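Local structure of ficolin-3 (Homo sapiens, 2J5Z) at residues Ser183-Arg188 with Tyr199-Ala204; Gly27-Cys32 with Val41-Asp46; Ala118-Leu123 with Leu131-Phe136. The protein is a secreted innate-immune lectin whose fibrinogen-like domain binds galactose, probably as part of recognising sugars on microbial surfaces. All blocks are in the same frame, centred on the assembly; numbering follows the deposited sequence. Where two conformers were deposited one is given.

Interaction 1: Ser183-Arg188 with Tyr199-Ala204; sequences SNLNGR and YGIDWA. With GAL (beta-D-galactopyranose), chain E.
Ser183 and Trp203 meet in a single backbone bridge with their CA atoms 4.6 Å apart, and beside it Asn184 N donates to Asp202 O at 3.1 Å; from there the chain of Ser183-Arg188 folds into a type I turn, Asn184 to Gly187, while Ile201 centres an inverse gamma turn. Asn184 supplies both direct hydrogen bonds between the segments, one from its backbone and one from its side chain. With CG anti to the backbone N (chi1 -170°), its amide is carried across to Gly200, and ND2 reaches Gly200 O at 2.8 Å from above the carbonyl plane. The other end of the amide is taken by Tyr177, whose hydroxyl bonds OD1, so both ends of the group are held. Gly200 is gripped from its own segment too: its N points at Asp202 OD2, an oxygen that also binds Tyr181 OH and Gly210 N.

Two waters bridge the backbones of the two segments. One accepts from Arg188 N and lies close to Tyr199 O; the other lies between Arg188 O and Ile201 N, accepting from the latter at 2.9 Å. On the apolar side, Leu185 splits its branches: CD1 lies 3.9 Å from Trp203 CZ3, whereas CD2 meets Ile201 CG2, the two side chains crossing at about a right angle. Ser183 CB packs against the same indole at CE3, 3.5 Å away, and strands 101-106 and 215-220 close over this cluster.

The Tyr199 ring leads away from all this to the sugar, lying beside C4 and O4 of galactose, with Tyr199 CD1 3.4 Å from O4. These are irregular loops of the fibrinogen-like domain, folded against its sheet, and Tyr199 is their contribution to the galactose pocket, alongside others such as Tyr181.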
loop_
_atom_site.group_PDB
_atom_site.type_symbol
_atom_site.label_atom_id
_atom_site.label_comp_id
_atom_site.label_asym_id
_atom_site.label_seq_id
_atom_site.Cartn_x
_atom_site.Cartn_y
_atom_site.Cartn_z
ATOM N N SER A 183 4.656 15.845 -25.102
ATOM C CA SER A 183 4.343 14.893 -24.015
ATOM C C SER A 183 3.127 15.361 -23.213
ATOM O O SER A 183 2.865 16.554 -23.089
ATOM C CB SER A 183 5.543 14.682 -23.084
ATOM O OG SER A 183 6.050 15.926 -22.618
ATOM N N ASN A 184 2.402 14.410 -22.640
ATOM C CA ASN A 184 1.121 14.705 -22.014
ATOM C C ASN A 184 0.818 13.635 -20.967
ATOM O O ASN A 184 -0.237 12.989 -21.004
ATOM C CB ASN A 184 0.029 14.692 -23.094
ATOM C CG ASN A 184 -1.295 15.206 -22.604
ATOM O OD1 ASN A 184 -1.369 16.226 -21.890
ATOM N ND2 ASN A 184 -2.383 14.525 -23.020
ATOM N N LEU A 185 1.744 13.440 -20.038
ATOM C CA LEU A 185 1.692 12.295 -19.131
ATOM C C LEU A 185 0.633 12.398 -18.038
ATOM O O LEU A 185 0.378 11.422 -17.345
ATOM C CB LEU A 185 3.064 12.018 -18.506
ATOM C CG LEU A 185 4.202 11.709 -19.490
ATOM C CD1 LEU A 185 5.489 11.435 -18.721
ATOM C CD2 LEU A 185 3.876 10.545 -20.464
ATOM N N ASN A 186 0.038 13.579 -17.890
ATOM C CA ASN A 186 -1.075 13.781 -16.958
ATOM C C ASN A 186 -2.376 13.782 -17.747
ATOM O O ASN A 186 -3.396 14.317 -17.298
ATOM C CB ASN A 186 -0.931 15.097 -16.193
ATOM C CG ASN A 186 0.223 15.090 -15.211
ATOM O OD1 ASN A 186 0.651 14.031 -14.750
ATOM N ND2 ASN A 186 0.723 16.280 -14.870
ATOM N N GLY A 187 -2.329 13.183 -18.933
ATOM C CA GLY A 187 -3.495 13.178 -19.814
ATOM C C GLY A 187 -4.497 12.113 -19.412
ATOM O O GLY A 187 -4.320 11.429 -18.406
ATOM N N ARG A 188 -5.546 11.967 -20.213
ATOM C CA ARG A 188 -6.631 11.038 -19.904
ATOM C C ARG A 188 -6.231 9.570 -20.023
ATOM O O ARG A 188 -5.630 9.146 -21.007
ATOM C CB ARG A 188 -7.837 11.334 -20.800
ATOM C CG ARG A 188 -9.095 10.620 -20.382
ATOM C CD ARG A 188 -10.316 11.300 -21.006
ATOM N NE ARG A 188 -11.551 10.828 -20.401
ATOM C CZ ARG A 188 -12.758 11.149 -20.840
ATOM N NH1 ARG A 188 -12.888 11.950 -21.890
ATOM N NH2 ARG A 188 -13.832 10.665 -20.229
ATOM N N TYR A 199 -6.190 12.658 -27.658
ATOM C CA TYR A 199 -5.044 13.057 -26.850
ATOM C C TYR A 199 -5.071 12.266 -25.551
ATOM O O TYR A 199 -6.044 12.356 -24.794
ATOM C CB TYR A 199 -5.131 14.542 -26.533
ATOM C CG TYR A 199 -5.305 15.400 -27.761
ATOM C CD1 TYR A 199 -4.332 15.426 -28.745
ATOM C CD2 TYR A 199 -6.448 16.182 -27.938
ATOM C CE1 TYR A 199 -4.483 16.202 -29.877
ATOM C CE2 TYR A 199 -6.609 16.971 -29.071
ATOM C CZ TYR A 199 -5.618 16.974 -30.037
ATOM O OH TYR A 199 -5.746 17.749 -31.167
ATOM N N GLY A 200 -4.013 11.502 -25.297
ATOM C CA GLY A 200 -3.924 10.702 -24.071
ATOM C C GLY A 200 -2.564 10.800 -23.403
ATOM O O GLY A 200 -1.871 11.803 -23.548
ATOM N N ILE A 201 -2.181 9.744 -22.688
ATOM C CA ILE A 201 -0.894 9.706 -21.980
ATOM C C ILE A 201 0.181 9.381 -23.014
ATOM O O ILE A 201 0.553 8.220 -23.216
ATOM C CB ILE A 201 -0.928 8.707 -20.793
ATOM C CG1 ILE A 201 -2.035 9.124 -19.819
ATOM C CG2 ILE A 201 0.427 8.646 -20.091
ATOM C CD1 ILE A 201 -2.376 8.093 -18.743
ATOM N N ASP A 202 0.643 10.438 -23.681
ATOM C CA ASP A 202 1.408 10.333 -24.928
ATOM C C ASP A 202 2.846 10.843 -24.780
ATOM O O ASP A 202 3.111 11.761 -24.000
ATOM C CB ASP A 202 0.734 11.156 -26.028
ATOM C CG ASP A 202 -0.683 10.694 -26.346
ATOM O OD1 ASP A 202 -1.044 9.553 -26.000
ATOM O OD2 ASP A 202 -1.436 11.493 -26.948
ATOM N N TRP A 203 3.759 10.238 -25.536
ATOM C CA TRP A 203 5.163 10.662 -25.614
ATOM C C TRP A 203 5.535 10.625 -27.099
ATOM O O TRP A 203 5.795 9.553 -27.643
ATOM C CB TRP A 203 6.048 9.698 -24.810
ATOM C CG TRP A 203 7.480 10.167 -24.529
ATOM C CD1 TRP A 203 8.606 9.822 -25.220
ATOM C CD2 TRP A 203 7.915 11.039 -23.466
ATOM N NE1 TRP A 203 9.714 10.433 -24.661
ATOM C CE2 TRP A 203 9.312 11.191 -23.593
ATOM C CE3 TRP A 203 7.252 11.720 -22.433
ATOM C CZ2 TRP A 203 10.063 11.974 -22.713
ATOM C CZ3 TRP A 203 7.995 12.505 -21.565
ATOM C CH2 TRP A 203 9.385 12.626 -21.708
ATOM N N ALA A 204 5.527 11.788 -27.749
ATOM C CA ALA A 204 5.610 11.861 -29.221
ATOM C C ALA A 204 6.742 11.040 -29.825
ATOM O O ALA A 204 6.566 10.401 -30.870
ATOM C CB ALA A 204 5.694 13.305 -29.692
HETATM C C1 GAL E . 0.388 19.322 -30.877
HETATM C C2 GAL E . 0.684 17.972 -30.242
HETATM C C3 GAL E . -0.542 17.070 -30.285
HETATM C C4 GAL E . -1.850 17.799 -29.968
HETATM C C5 GAL E . -1.906 19.207 -30.538
HETATM C C6 GAL E . -3.126 19.953 -30.011
HETATM O O1 GAL E . 1.535 20.177 -30.804
HETATM O O2 GAL E . 1.765 17.334 -30.937
HETATM O O3 GAL E . -0.357 16.011 -29.344
HETATM O O4 GAL E . -2.034 17.866 -28.552
HETATM O O5 GAL E . -0.709 19.885 -30.167
HETATM O O6 GAL E . -3.771 20.640 -31.091
HETATM O O HOH W 1 -5.299 13.426 -22.485
HETATM O O HOH W 2 -4.132 7.665 -22.441
#

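Interaction 2: Gly27-Cys32 with Val41-Asp46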
loop_
_atom_site.group_PDB
_atom_site.type_symbol
_atom_site.label_atom_id
_atom_site.label_comp_id
_atom_site.label_asym_id
_atom_site.label_seq_id
_atom_site.Cartn_x
_atom_site.Cartn_y
_atom_site.Cartn_z
ATOM N N GLY A 27 9.149 2.683 -1.087
ATOM C CA GLY A 27 7.865 2.875 -0.437
ATOM C C GLY A 27 7.727 4.307 0.036
ATOM O O GLY A 27 8.522 5.166 -0.347
ATOM N N TRP A 28 6.754 4.543 0.905
ATOM C CA TRP A 28 6.451 5.910 1.372
ATOM C C TRP A 28 7.296 6.294 2.592
ATOM O O TRP A 28 7.358 5.563 3.592
ATOM C CB TRP A 28 4.946 6.062 1.633
ATOM C CG TRP A 28 4.190 6.012 0.341
ATOM C CD1 TRP A 28 3.696 4.900 -0.284
ATOM C CD2 TRP A 28 3.910 7.120 -0.524
ATOM N NE1 TRP A 28 3.111 5.252 -1.478
ATOM C CE2 TRP A 28 3.223 6.607 -1.649
ATOM C CE3 TRP A 28 4.139 8.499 -0.438
ATOM C CZ2 TRP A 28 2.793 7.423 -2.697
ATOM C CZ3 TRP A 28 3.705 9.311 -1.477
ATOM C CH2 TRP A 28 3.032 8.771 -2.589
ATOM N N TYR A 29 7.959 7.440 2.490
ATOM C CA TYR A 29 8.835 7.943 3.539
ATOM C C TYR A 29 8.545 9.420 3.736
ATOM O O TYR A 29 8.078 10.074 2.828
ATOM C CB TYR A 29 10.291 7.824 3.126
ATOM C CG TYR A 29 10.806 6.404 3.065
ATOM C CD1 TYR A 29 11.437 5.834 4.155
ATOM C CD2 TYR A 29 10.650 5.641 1.915
ATOM C CE1 TYR A 29 11.919 4.529 4.107
ATOM C CE2 TYR A 29 11.120 4.343 1.852
ATOM C CZ TYR A 29 11.752 3.797 2.957
ATOM O OH TYR A 29 12.214 2.505 2.909
ATOM N N HIS A 30 8.872 9.953 4.902
ATOM C CA HIS A 30 8.759 11.402 5.096
ATOM C C HIS A 30 10.083 12.119 4.853
ATOM O O HIS A 30 11.136 11.678 5.334
ATOM C CB HIS A 30 8.214 11.698 6.482
ATOM C CG HIS A 30 6.756 11.401 6.615
ATOM N ND1 HIS A 30 5.800 12.390 6.683
ATOM C CD2 HIS A 30 6.086 10.226 6.651
ATOM C CE1 HIS A 30 4.605 11.837 6.779
ATOM N NE2 HIS A 30 4.751 10.523 6.759
ATOM N N LEU A 31 10.037 13.195 4.074
ATOM C CA LEU A 31 11.192 14.068 3.912
ATOM C C LEU A 31 10.916 15.309 4.741
ATOM O O LEU A 31 9.764 15.649 4.975
ATOM C CB LEU A 31 11.375 14.510 2.459
ATOM C CG LEU A 31 11.510 13.496 1.330
ATOM C CD1 LEU A 31 11.916 14.196 0.041
ATOM C CD2 LEU A 31 12.521 12.421 1.703
ATOM N N CYS A 32 11.972 15.965 5.198
ATOM C CA CYS A 32 11.818 17.254 5.866
ATOM C C CYS A 32 12.222 18.311 4.850
ATOM O O CYS A 32 13.386 18.402 4.462
ATOM C CB CYS A 32 12.676 17.336 7.134
ATOM S SG CYS A 32 12.210 18.707 8.270
ATOM N N VAL A 41 6.576 11.050 0.638
ATOM C CA VAL A 41 6.970 10.877 -0.757
ATOM C C VAL A 41 7.263 9.407 -0.980
ATOM O O VAL A 41 7.599 8.692 -0.033
ATOM C CB VAL A 41 8.282 11.646 -1.102
ATOM C CG1 VAL A 41 8.119 13.151 -0.847
ATOM C CG2 VAL A 41 9.427 11.076 -0.300
ATOM N N PHE A 42 7.138 8.968 -2.229
ATOM C CA PHE A 42 7.505 7.600 -2.599
ATOM C C PHE A 42 8.937 7.558 -3.067
ATOM O O PHE A 42 9.291 8.231 -4.043
ATOM C CB PHE A 42 6.593 7.050 -3.694
ATOM C CG PHE A 42 6.821 5.592 -3.968
ATOM C CD1 PHE A 42 6.112 4.625 -3.259
ATOM C CD2 PHE A 42 7.759 5.187 -4.902
ATOM C CE1 PHE A 42 6.325 3.278 -3.488
ATOM C CE2 PHE A 42 7.986 3.824 -5.134
ATOM C CZ PHE A 42 7.255 2.877 -4.423
ATOM N N CYS A 43 9.767 6.787 -2.360
ATOM C CA CYS A 43 11.167 6.613 -2.752
ATOM C C CYS A 43 11.322 5.273 -3.445
ATOM O O CYS A 43 10.915 4.244 -2.896
ATOM C CB CYS A 43 12.072 6.617 -1.533
ATOM S SG CYS A 43 12.162 8.195 -0.657
ATOM N N ASP A 44 11.891 5.291 -4.644
ATOM C CA ASP A 44 12.239 4.036 -5.317
ATOM C C ASP A 44 13.684 3.757 -4.954
ATOM O O ASP A 44 14.588 4.480 -5.370
ATOM C CB ASP A 44 12.054 4.155 -6.830
ATOM C CG ASP A 44 12.451 2.887 -7.574
ATOM O OD1 ASP A 44 13.312 2.138 -7.073
ATOM O OD2 ASP A 44 11.896 2.649 -8.671
ATOM N N MET A 45 13.898 2.715 -4.161
ATOM C CA MET A 45 15.222 2.424 -3.635
ATOM C C MET A 45 15.933 1.336 -4.428
ATOM O O MET A 45 16.992 0.864 -4.020
ATOM C CB MET A 45 15.122 1.994 -2.173
ATOM C CG MET A 45 14.508 3.053 -1.239
ATOM S SD MET A 45 15.330 4.645 -1.455
ATOM C CE MET A 45 14.998 5.391 0.151
ATOM N N ASP A 46 15.370 0.950 -5.572
ATOM C CA ASP A 46 15.883 -0.216 -6.302
ATOM C C ASP A 46 16.263 0.035 -7.769
ATOM O O ASP A 46 17.296 -0.453 -8.234
ATOM C CB ASP A 46 14.902 -1.390 -6.190
ATOM C CG ASP A 46 15.596 -2.742 -6.278
ATOM O OD1 ASP A 46 16.757 -2.781 -6.744
ATOM O OD2 ASP A 46 14.990 -3.755 -5.872
#
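Tyr29 O accepts the N-H of Val41 at 2.8 Å, and the reverse bond, Tyr29 N to Val41 O, is equally short and straighter, 170° at the hydrogen. Two residues further along, Gly27 and Cys43 are joined by a second pair of hydrogen bonds, with Cys43 N to Gly27 O at 2.9 Å. Between these antiparallel hydrogen-bonded pairs sits the non-hydrogen-bonded pair Trp28 and Phe42, its CA atoms only 4.4 Å apart.

That close approach brings the two aromatics together on one face of the sheet. Phe42 CB stands over the centre of the indole six-membered ring, 3.9 Å from its centroid in a CH-pi contact, and the phenyl then turns its edge to the five-membered ring with the planes at 73°. A chi1 of -172° sends the Phe42 ring along past Gly27, whose CA lies 3.4 Å from CE1 and whose N sits over the phenyl face near the rim. Gly27 adopts backbone angles that suit glycine. Trp28 and Phe42 also touch Glu80 of a second subunit, and Trp28 reaches Leu25 of the third, so this hairpin borders the trimer interface.

The other face holds Tyr29, Val41 and Cys43. Val41 CG2 nestles against Leu31 CG at 3.6 Å, while the Tyr29 ring is met obliquely by Cys43 CB and SG; that sulfur is tied to Cys15 in a disulfide.

The two strands form a beta hairpin, which strand 52-58 continues on the far side of 38-44, placing Leu53 against Val41 and Leu31. Helix 15-20 packs on Tyr29, Leu31 and Met45 through Leu18.

Interaction 3: Ala118-Leu123 with Leu131-Phe136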
loop_
_atom_site.group_PDB
_atom_site.type_symbol
_atom_site.label_atom_id
_atom_site.label_comp_id
_atom_site.label_asym_id
_atom_site.label_seq_id
_atom_site.Cartn_x
_atom_site.Cartn_y
_atom_site.Cartn_z
ATOM N N ALA A 118 19.303 15.864 -17.414
ATOM C CA ALA A 118 20.337 16.149 -16.429
ATOM C C ALA A 118 19.812 16.829 -15.165
ATOM O O ALA A 118 20.283 16.541 -14.055
ATOM C CB ALA A 118 21.436 17.018 -17.068
ATOM N N THR A 119 18.880 17.767 -15.347
ATOM C CA THR A 119 18.263 18.486 -14.219
ATOM C C THR A 119 16.775 18.742 -14.442
ATOM O O THR A 119 16.282 18.716 -15.572
ATOM C CB THR A 119 18.945 19.863 -13.918
ATOM O OG1 THR A 119 18.821 20.718 -15.061
ATOM C CG2 THR A 119 20.429 19.700 -13.553
ATOM N N PHE A 120 16.068 19.000 -13.347
ATOM C CA PHE A 120 14.658 19.348 -13.375
ATOM C C PHE A 120 14.404 20.305 -12.215
ATOM O O PHE A 120 14.806 20.050 -11.077
ATOM C CB PHE A 120 13.808 18.069 -13.206
ATOM C CG PHE A 120 12.333 18.307 -12.998
ATOM C CD1 PHE A 120 11.440 18.207 -14.067
ATOM C CD2 PHE A 120 11.821 18.566 -11.729
ATOM C CE1 PHE A 120 10.067 18.399 -13.871
ATOM C CE2 PHE A 120 10.462 18.762 -11.528
ATOM C CZ PHE A 120 9.583 18.664 -12.587
ATOM N N ARG A 121 13.725 21.400 -12.510
ATOM C CA ARG A 121 13.378 22.375 -11.482
ATOM C C ARG A 121 12.113 23.075 -11.899
ATOM O O ARG A 121 11.901 23.319 -13.089
ATOM C CB ARG A 121 14.524 23.385 -11.344
ATOM C CG ARG A 121 14.289 24.493 -10.363
ATOM C CD ARG A 121 15.590 25.269 -10.109
ATOM N NE ARG A 121 16.110 25.842 -11.347
ATOM C CZ ARG A 121 15.818 27.058 -11.801
ATOM N NH1 ARG A 121 15.016 27.869 -11.106
ATOM N NH2 ARG A 121 16.354 27.474 -12.946
ATOM N N LEU A 122 11.246 23.397 -10.936
ATOM C CA LEU A 122 10.104 24.245 -11.258
ATOM C C LEU A 122 10.275 25.605 -10.607
ATOM O O LEU A 122 10.687 25.695 -9.441
ATOM C CB LEU A 122 8.779 23.633 -10.774
ATOM C CG LEU A 122 8.329 22.283 -11.310
ATOM C CD1 LEU A 122 6.895 21.999 -10.848
ATOM C CD2 LEU A 122 8.448 22.241 -12.836
ATOM N N LEU A 123 9.966 26.654 -11.354
ATOM C CA LEU A 123 9.929 27.995 -10.770
ATOM C C LEU A 123 8.740 28.067 -9.828
ATOM O O LEU A 123 7.972 27.102 -9.734
ATOM C CB LEU A 123 9.851 29.061 -11.861
ATOM C CG LEU A 123 11.200 29.429 -12.504
ATOM C CD1 LEU A 123 11.822 28.218 -13.180
ATOM C CD2 LEU A 123 11.070 30.585 -13.488
ATOM N N LEU A 131 8.630 25.240 -16.120
ATOM C CA LEU A 131 9.609 24.161 -16.136
ATOM C C LEU A 131 10.988 24.680 -16.507
ATOM O O LEU A 131 11.141 25.426 -17.487
ATOM C CB LEU A 131 9.202 23.102 -17.162
ATOM C CG LEU A 131 10.180 21.927 -17.358
ATOM C CD1 LEU A 131 10.389 21.119 -16.077
ATOM C CD2 LEU A 131 9.626 21.042 -18.451
ATOM N N ALA A 132 11.981 24.298 -15.715
ATOM C CA ALA A 132 13.393 24.473 -16.098
ATOM C C ALA A 132 14.039 23.086 -16.237
ATOM O O ALA A 132 14.380 22.434 -15.242
ATOM C CB ALA A 132 14.132 25.310 -15.065
ATOM N N LEU A 133 14.183 22.635 -17.479
ATOM C CA LEU A 133 14.657 21.281 -17.743
ATOM C C LEU A 133 16.080 21.299 -18.289
ATOM O O LEU A 133 16.381 22.078 -19.186
ATOM C CB LEU A 133 13.719 20.603 -18.748
ATOM C CG LEU A 133 13.902 19.105 -18.949
ATOM C CD1 LEU A 133 13.423 18.337 -17.721
ATOM C CD2 LEU A 133 13.164 18.664 -20.227
ATOM N N GLY A 134 16.935 20.438 -17.731
ATOM C CA GLY A 134 18.292 20.213 -18.230
ATOM C C GLY A 134 18.299 19.415 -19.523
ATOM O O GLY A 134 17.254 18.987 -20.020
ATOM N N LYS A 135 19.485 19.246 -20.086
ATOM C CA LYS A 135 19.633 18.569 -21.371
ATOM C C LYS A 135 19.347 17.070 -21.291
ATOM O O LYS A 135 19.566 16.439 -20.262
ATOM C CB LYS A 135 21.046 18.802 -21.917
ATOM C CG LYS A 135 21.408 20.282 -22.051
ATOM C CD LYS A 135 20.500 20.977 -23.036
ATOM C CE LYS A 135 20.922 22.441 -23.236
ATOM N NZ LYS A 135 19.952 23.184 -24.096
ATOM N N PHE A 136 18.862 16.528 -22.405
ATOM C CA PHE A 136 18.588 15.111 -22.573
ATOM C C PHE A 136 19.897 14.327 -22.591
ATOM O O PHE A 136 20.807 14.651 -23.360
ATOM C CB PHE A 136 17.827 14.914 -23.889
ATOM C CG PHE A 136 17.454 13.489 -24.188
ATOM C CD1 PHE A 136 16.453 12.839 -23.465
ATOM C CD2 PHE A 136 18.075 12.801 -25.227
ATOM C CE1 PHE A 136 16.093 11.531 -23.758
ATOM C CE2 PHE A 136 17.725 11.487 -25.528
ATOM C CZ PHE A 136 16.733 10.846 -24.798
HETATM O O HOH W 3 17.149 22.604 -14.643
#
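Phe120 and Leu131 cross at about a right angle, with the CD1 branch of the leucine reaching CE1 of the ring at 3.5 Å. The same methyl also meets Leu122 CD2 at 3.9 Å, wedged between the two residues of strand 120-122 that share its face. A chi1 of 171° points the Phe120 ring away from its own amide nitrogen and toward the interior, where Leu133 CD1 comes to its edge, near the ring plane, 4.2 Å from Phe120 CD1.

On the opposite face Arg121 bends at chi3 (59°), laying its guanidinium over Ala132 CB, with NH2 3.8 Å away; Leu123 CD1 touches this methyl as well. Beneath these side chains Arg121 and Ala132 form the hydrogen-bonded pair, Ala132 N to Arg121 O being 2.8 Å. Ala132 O accepts both Arg121 N and a water that also binds Thr119 OG1. The ladder of backbone hydrogen bonds goes on with Gly134 N to Thr119 O and Ala118 N to Lys135 O.

Phe120, Leu122, Leu131 and Leu133 thus face Leu101, Leu90 and Trp176 in the core, while Arg121 lies outward: a two-faced antiparallel beta hairpin at the margin of the fibrinogen-like domain's sheet.

All three contacts lie in one fibrinogen-like domain and follow each other along the chain: interaction 2, then 3, then 1. Interactions 2 and 3 are hairpins of the same antiparallel sheet, their centres 21 Å apart. Interaction 1 belongs to the loops between helix 167-171 and strand 215-220; its nearest atoms come about 6 Å from those of interaction 3, without touching, and two residues pack on both: Tyr117 on Trp203 and Leu133, Leu145 on Ser183 and Leu133. Interaction 2 sits on the other side of the chain's centre from interaction 1, 25 Å between centres. Sugar-binding and subunit-facing ends are therefore well separated: Tyr199 touches galactose, with calcium about 14 Å from its side chain, whereas interaction 2 meets neighbouring subunits.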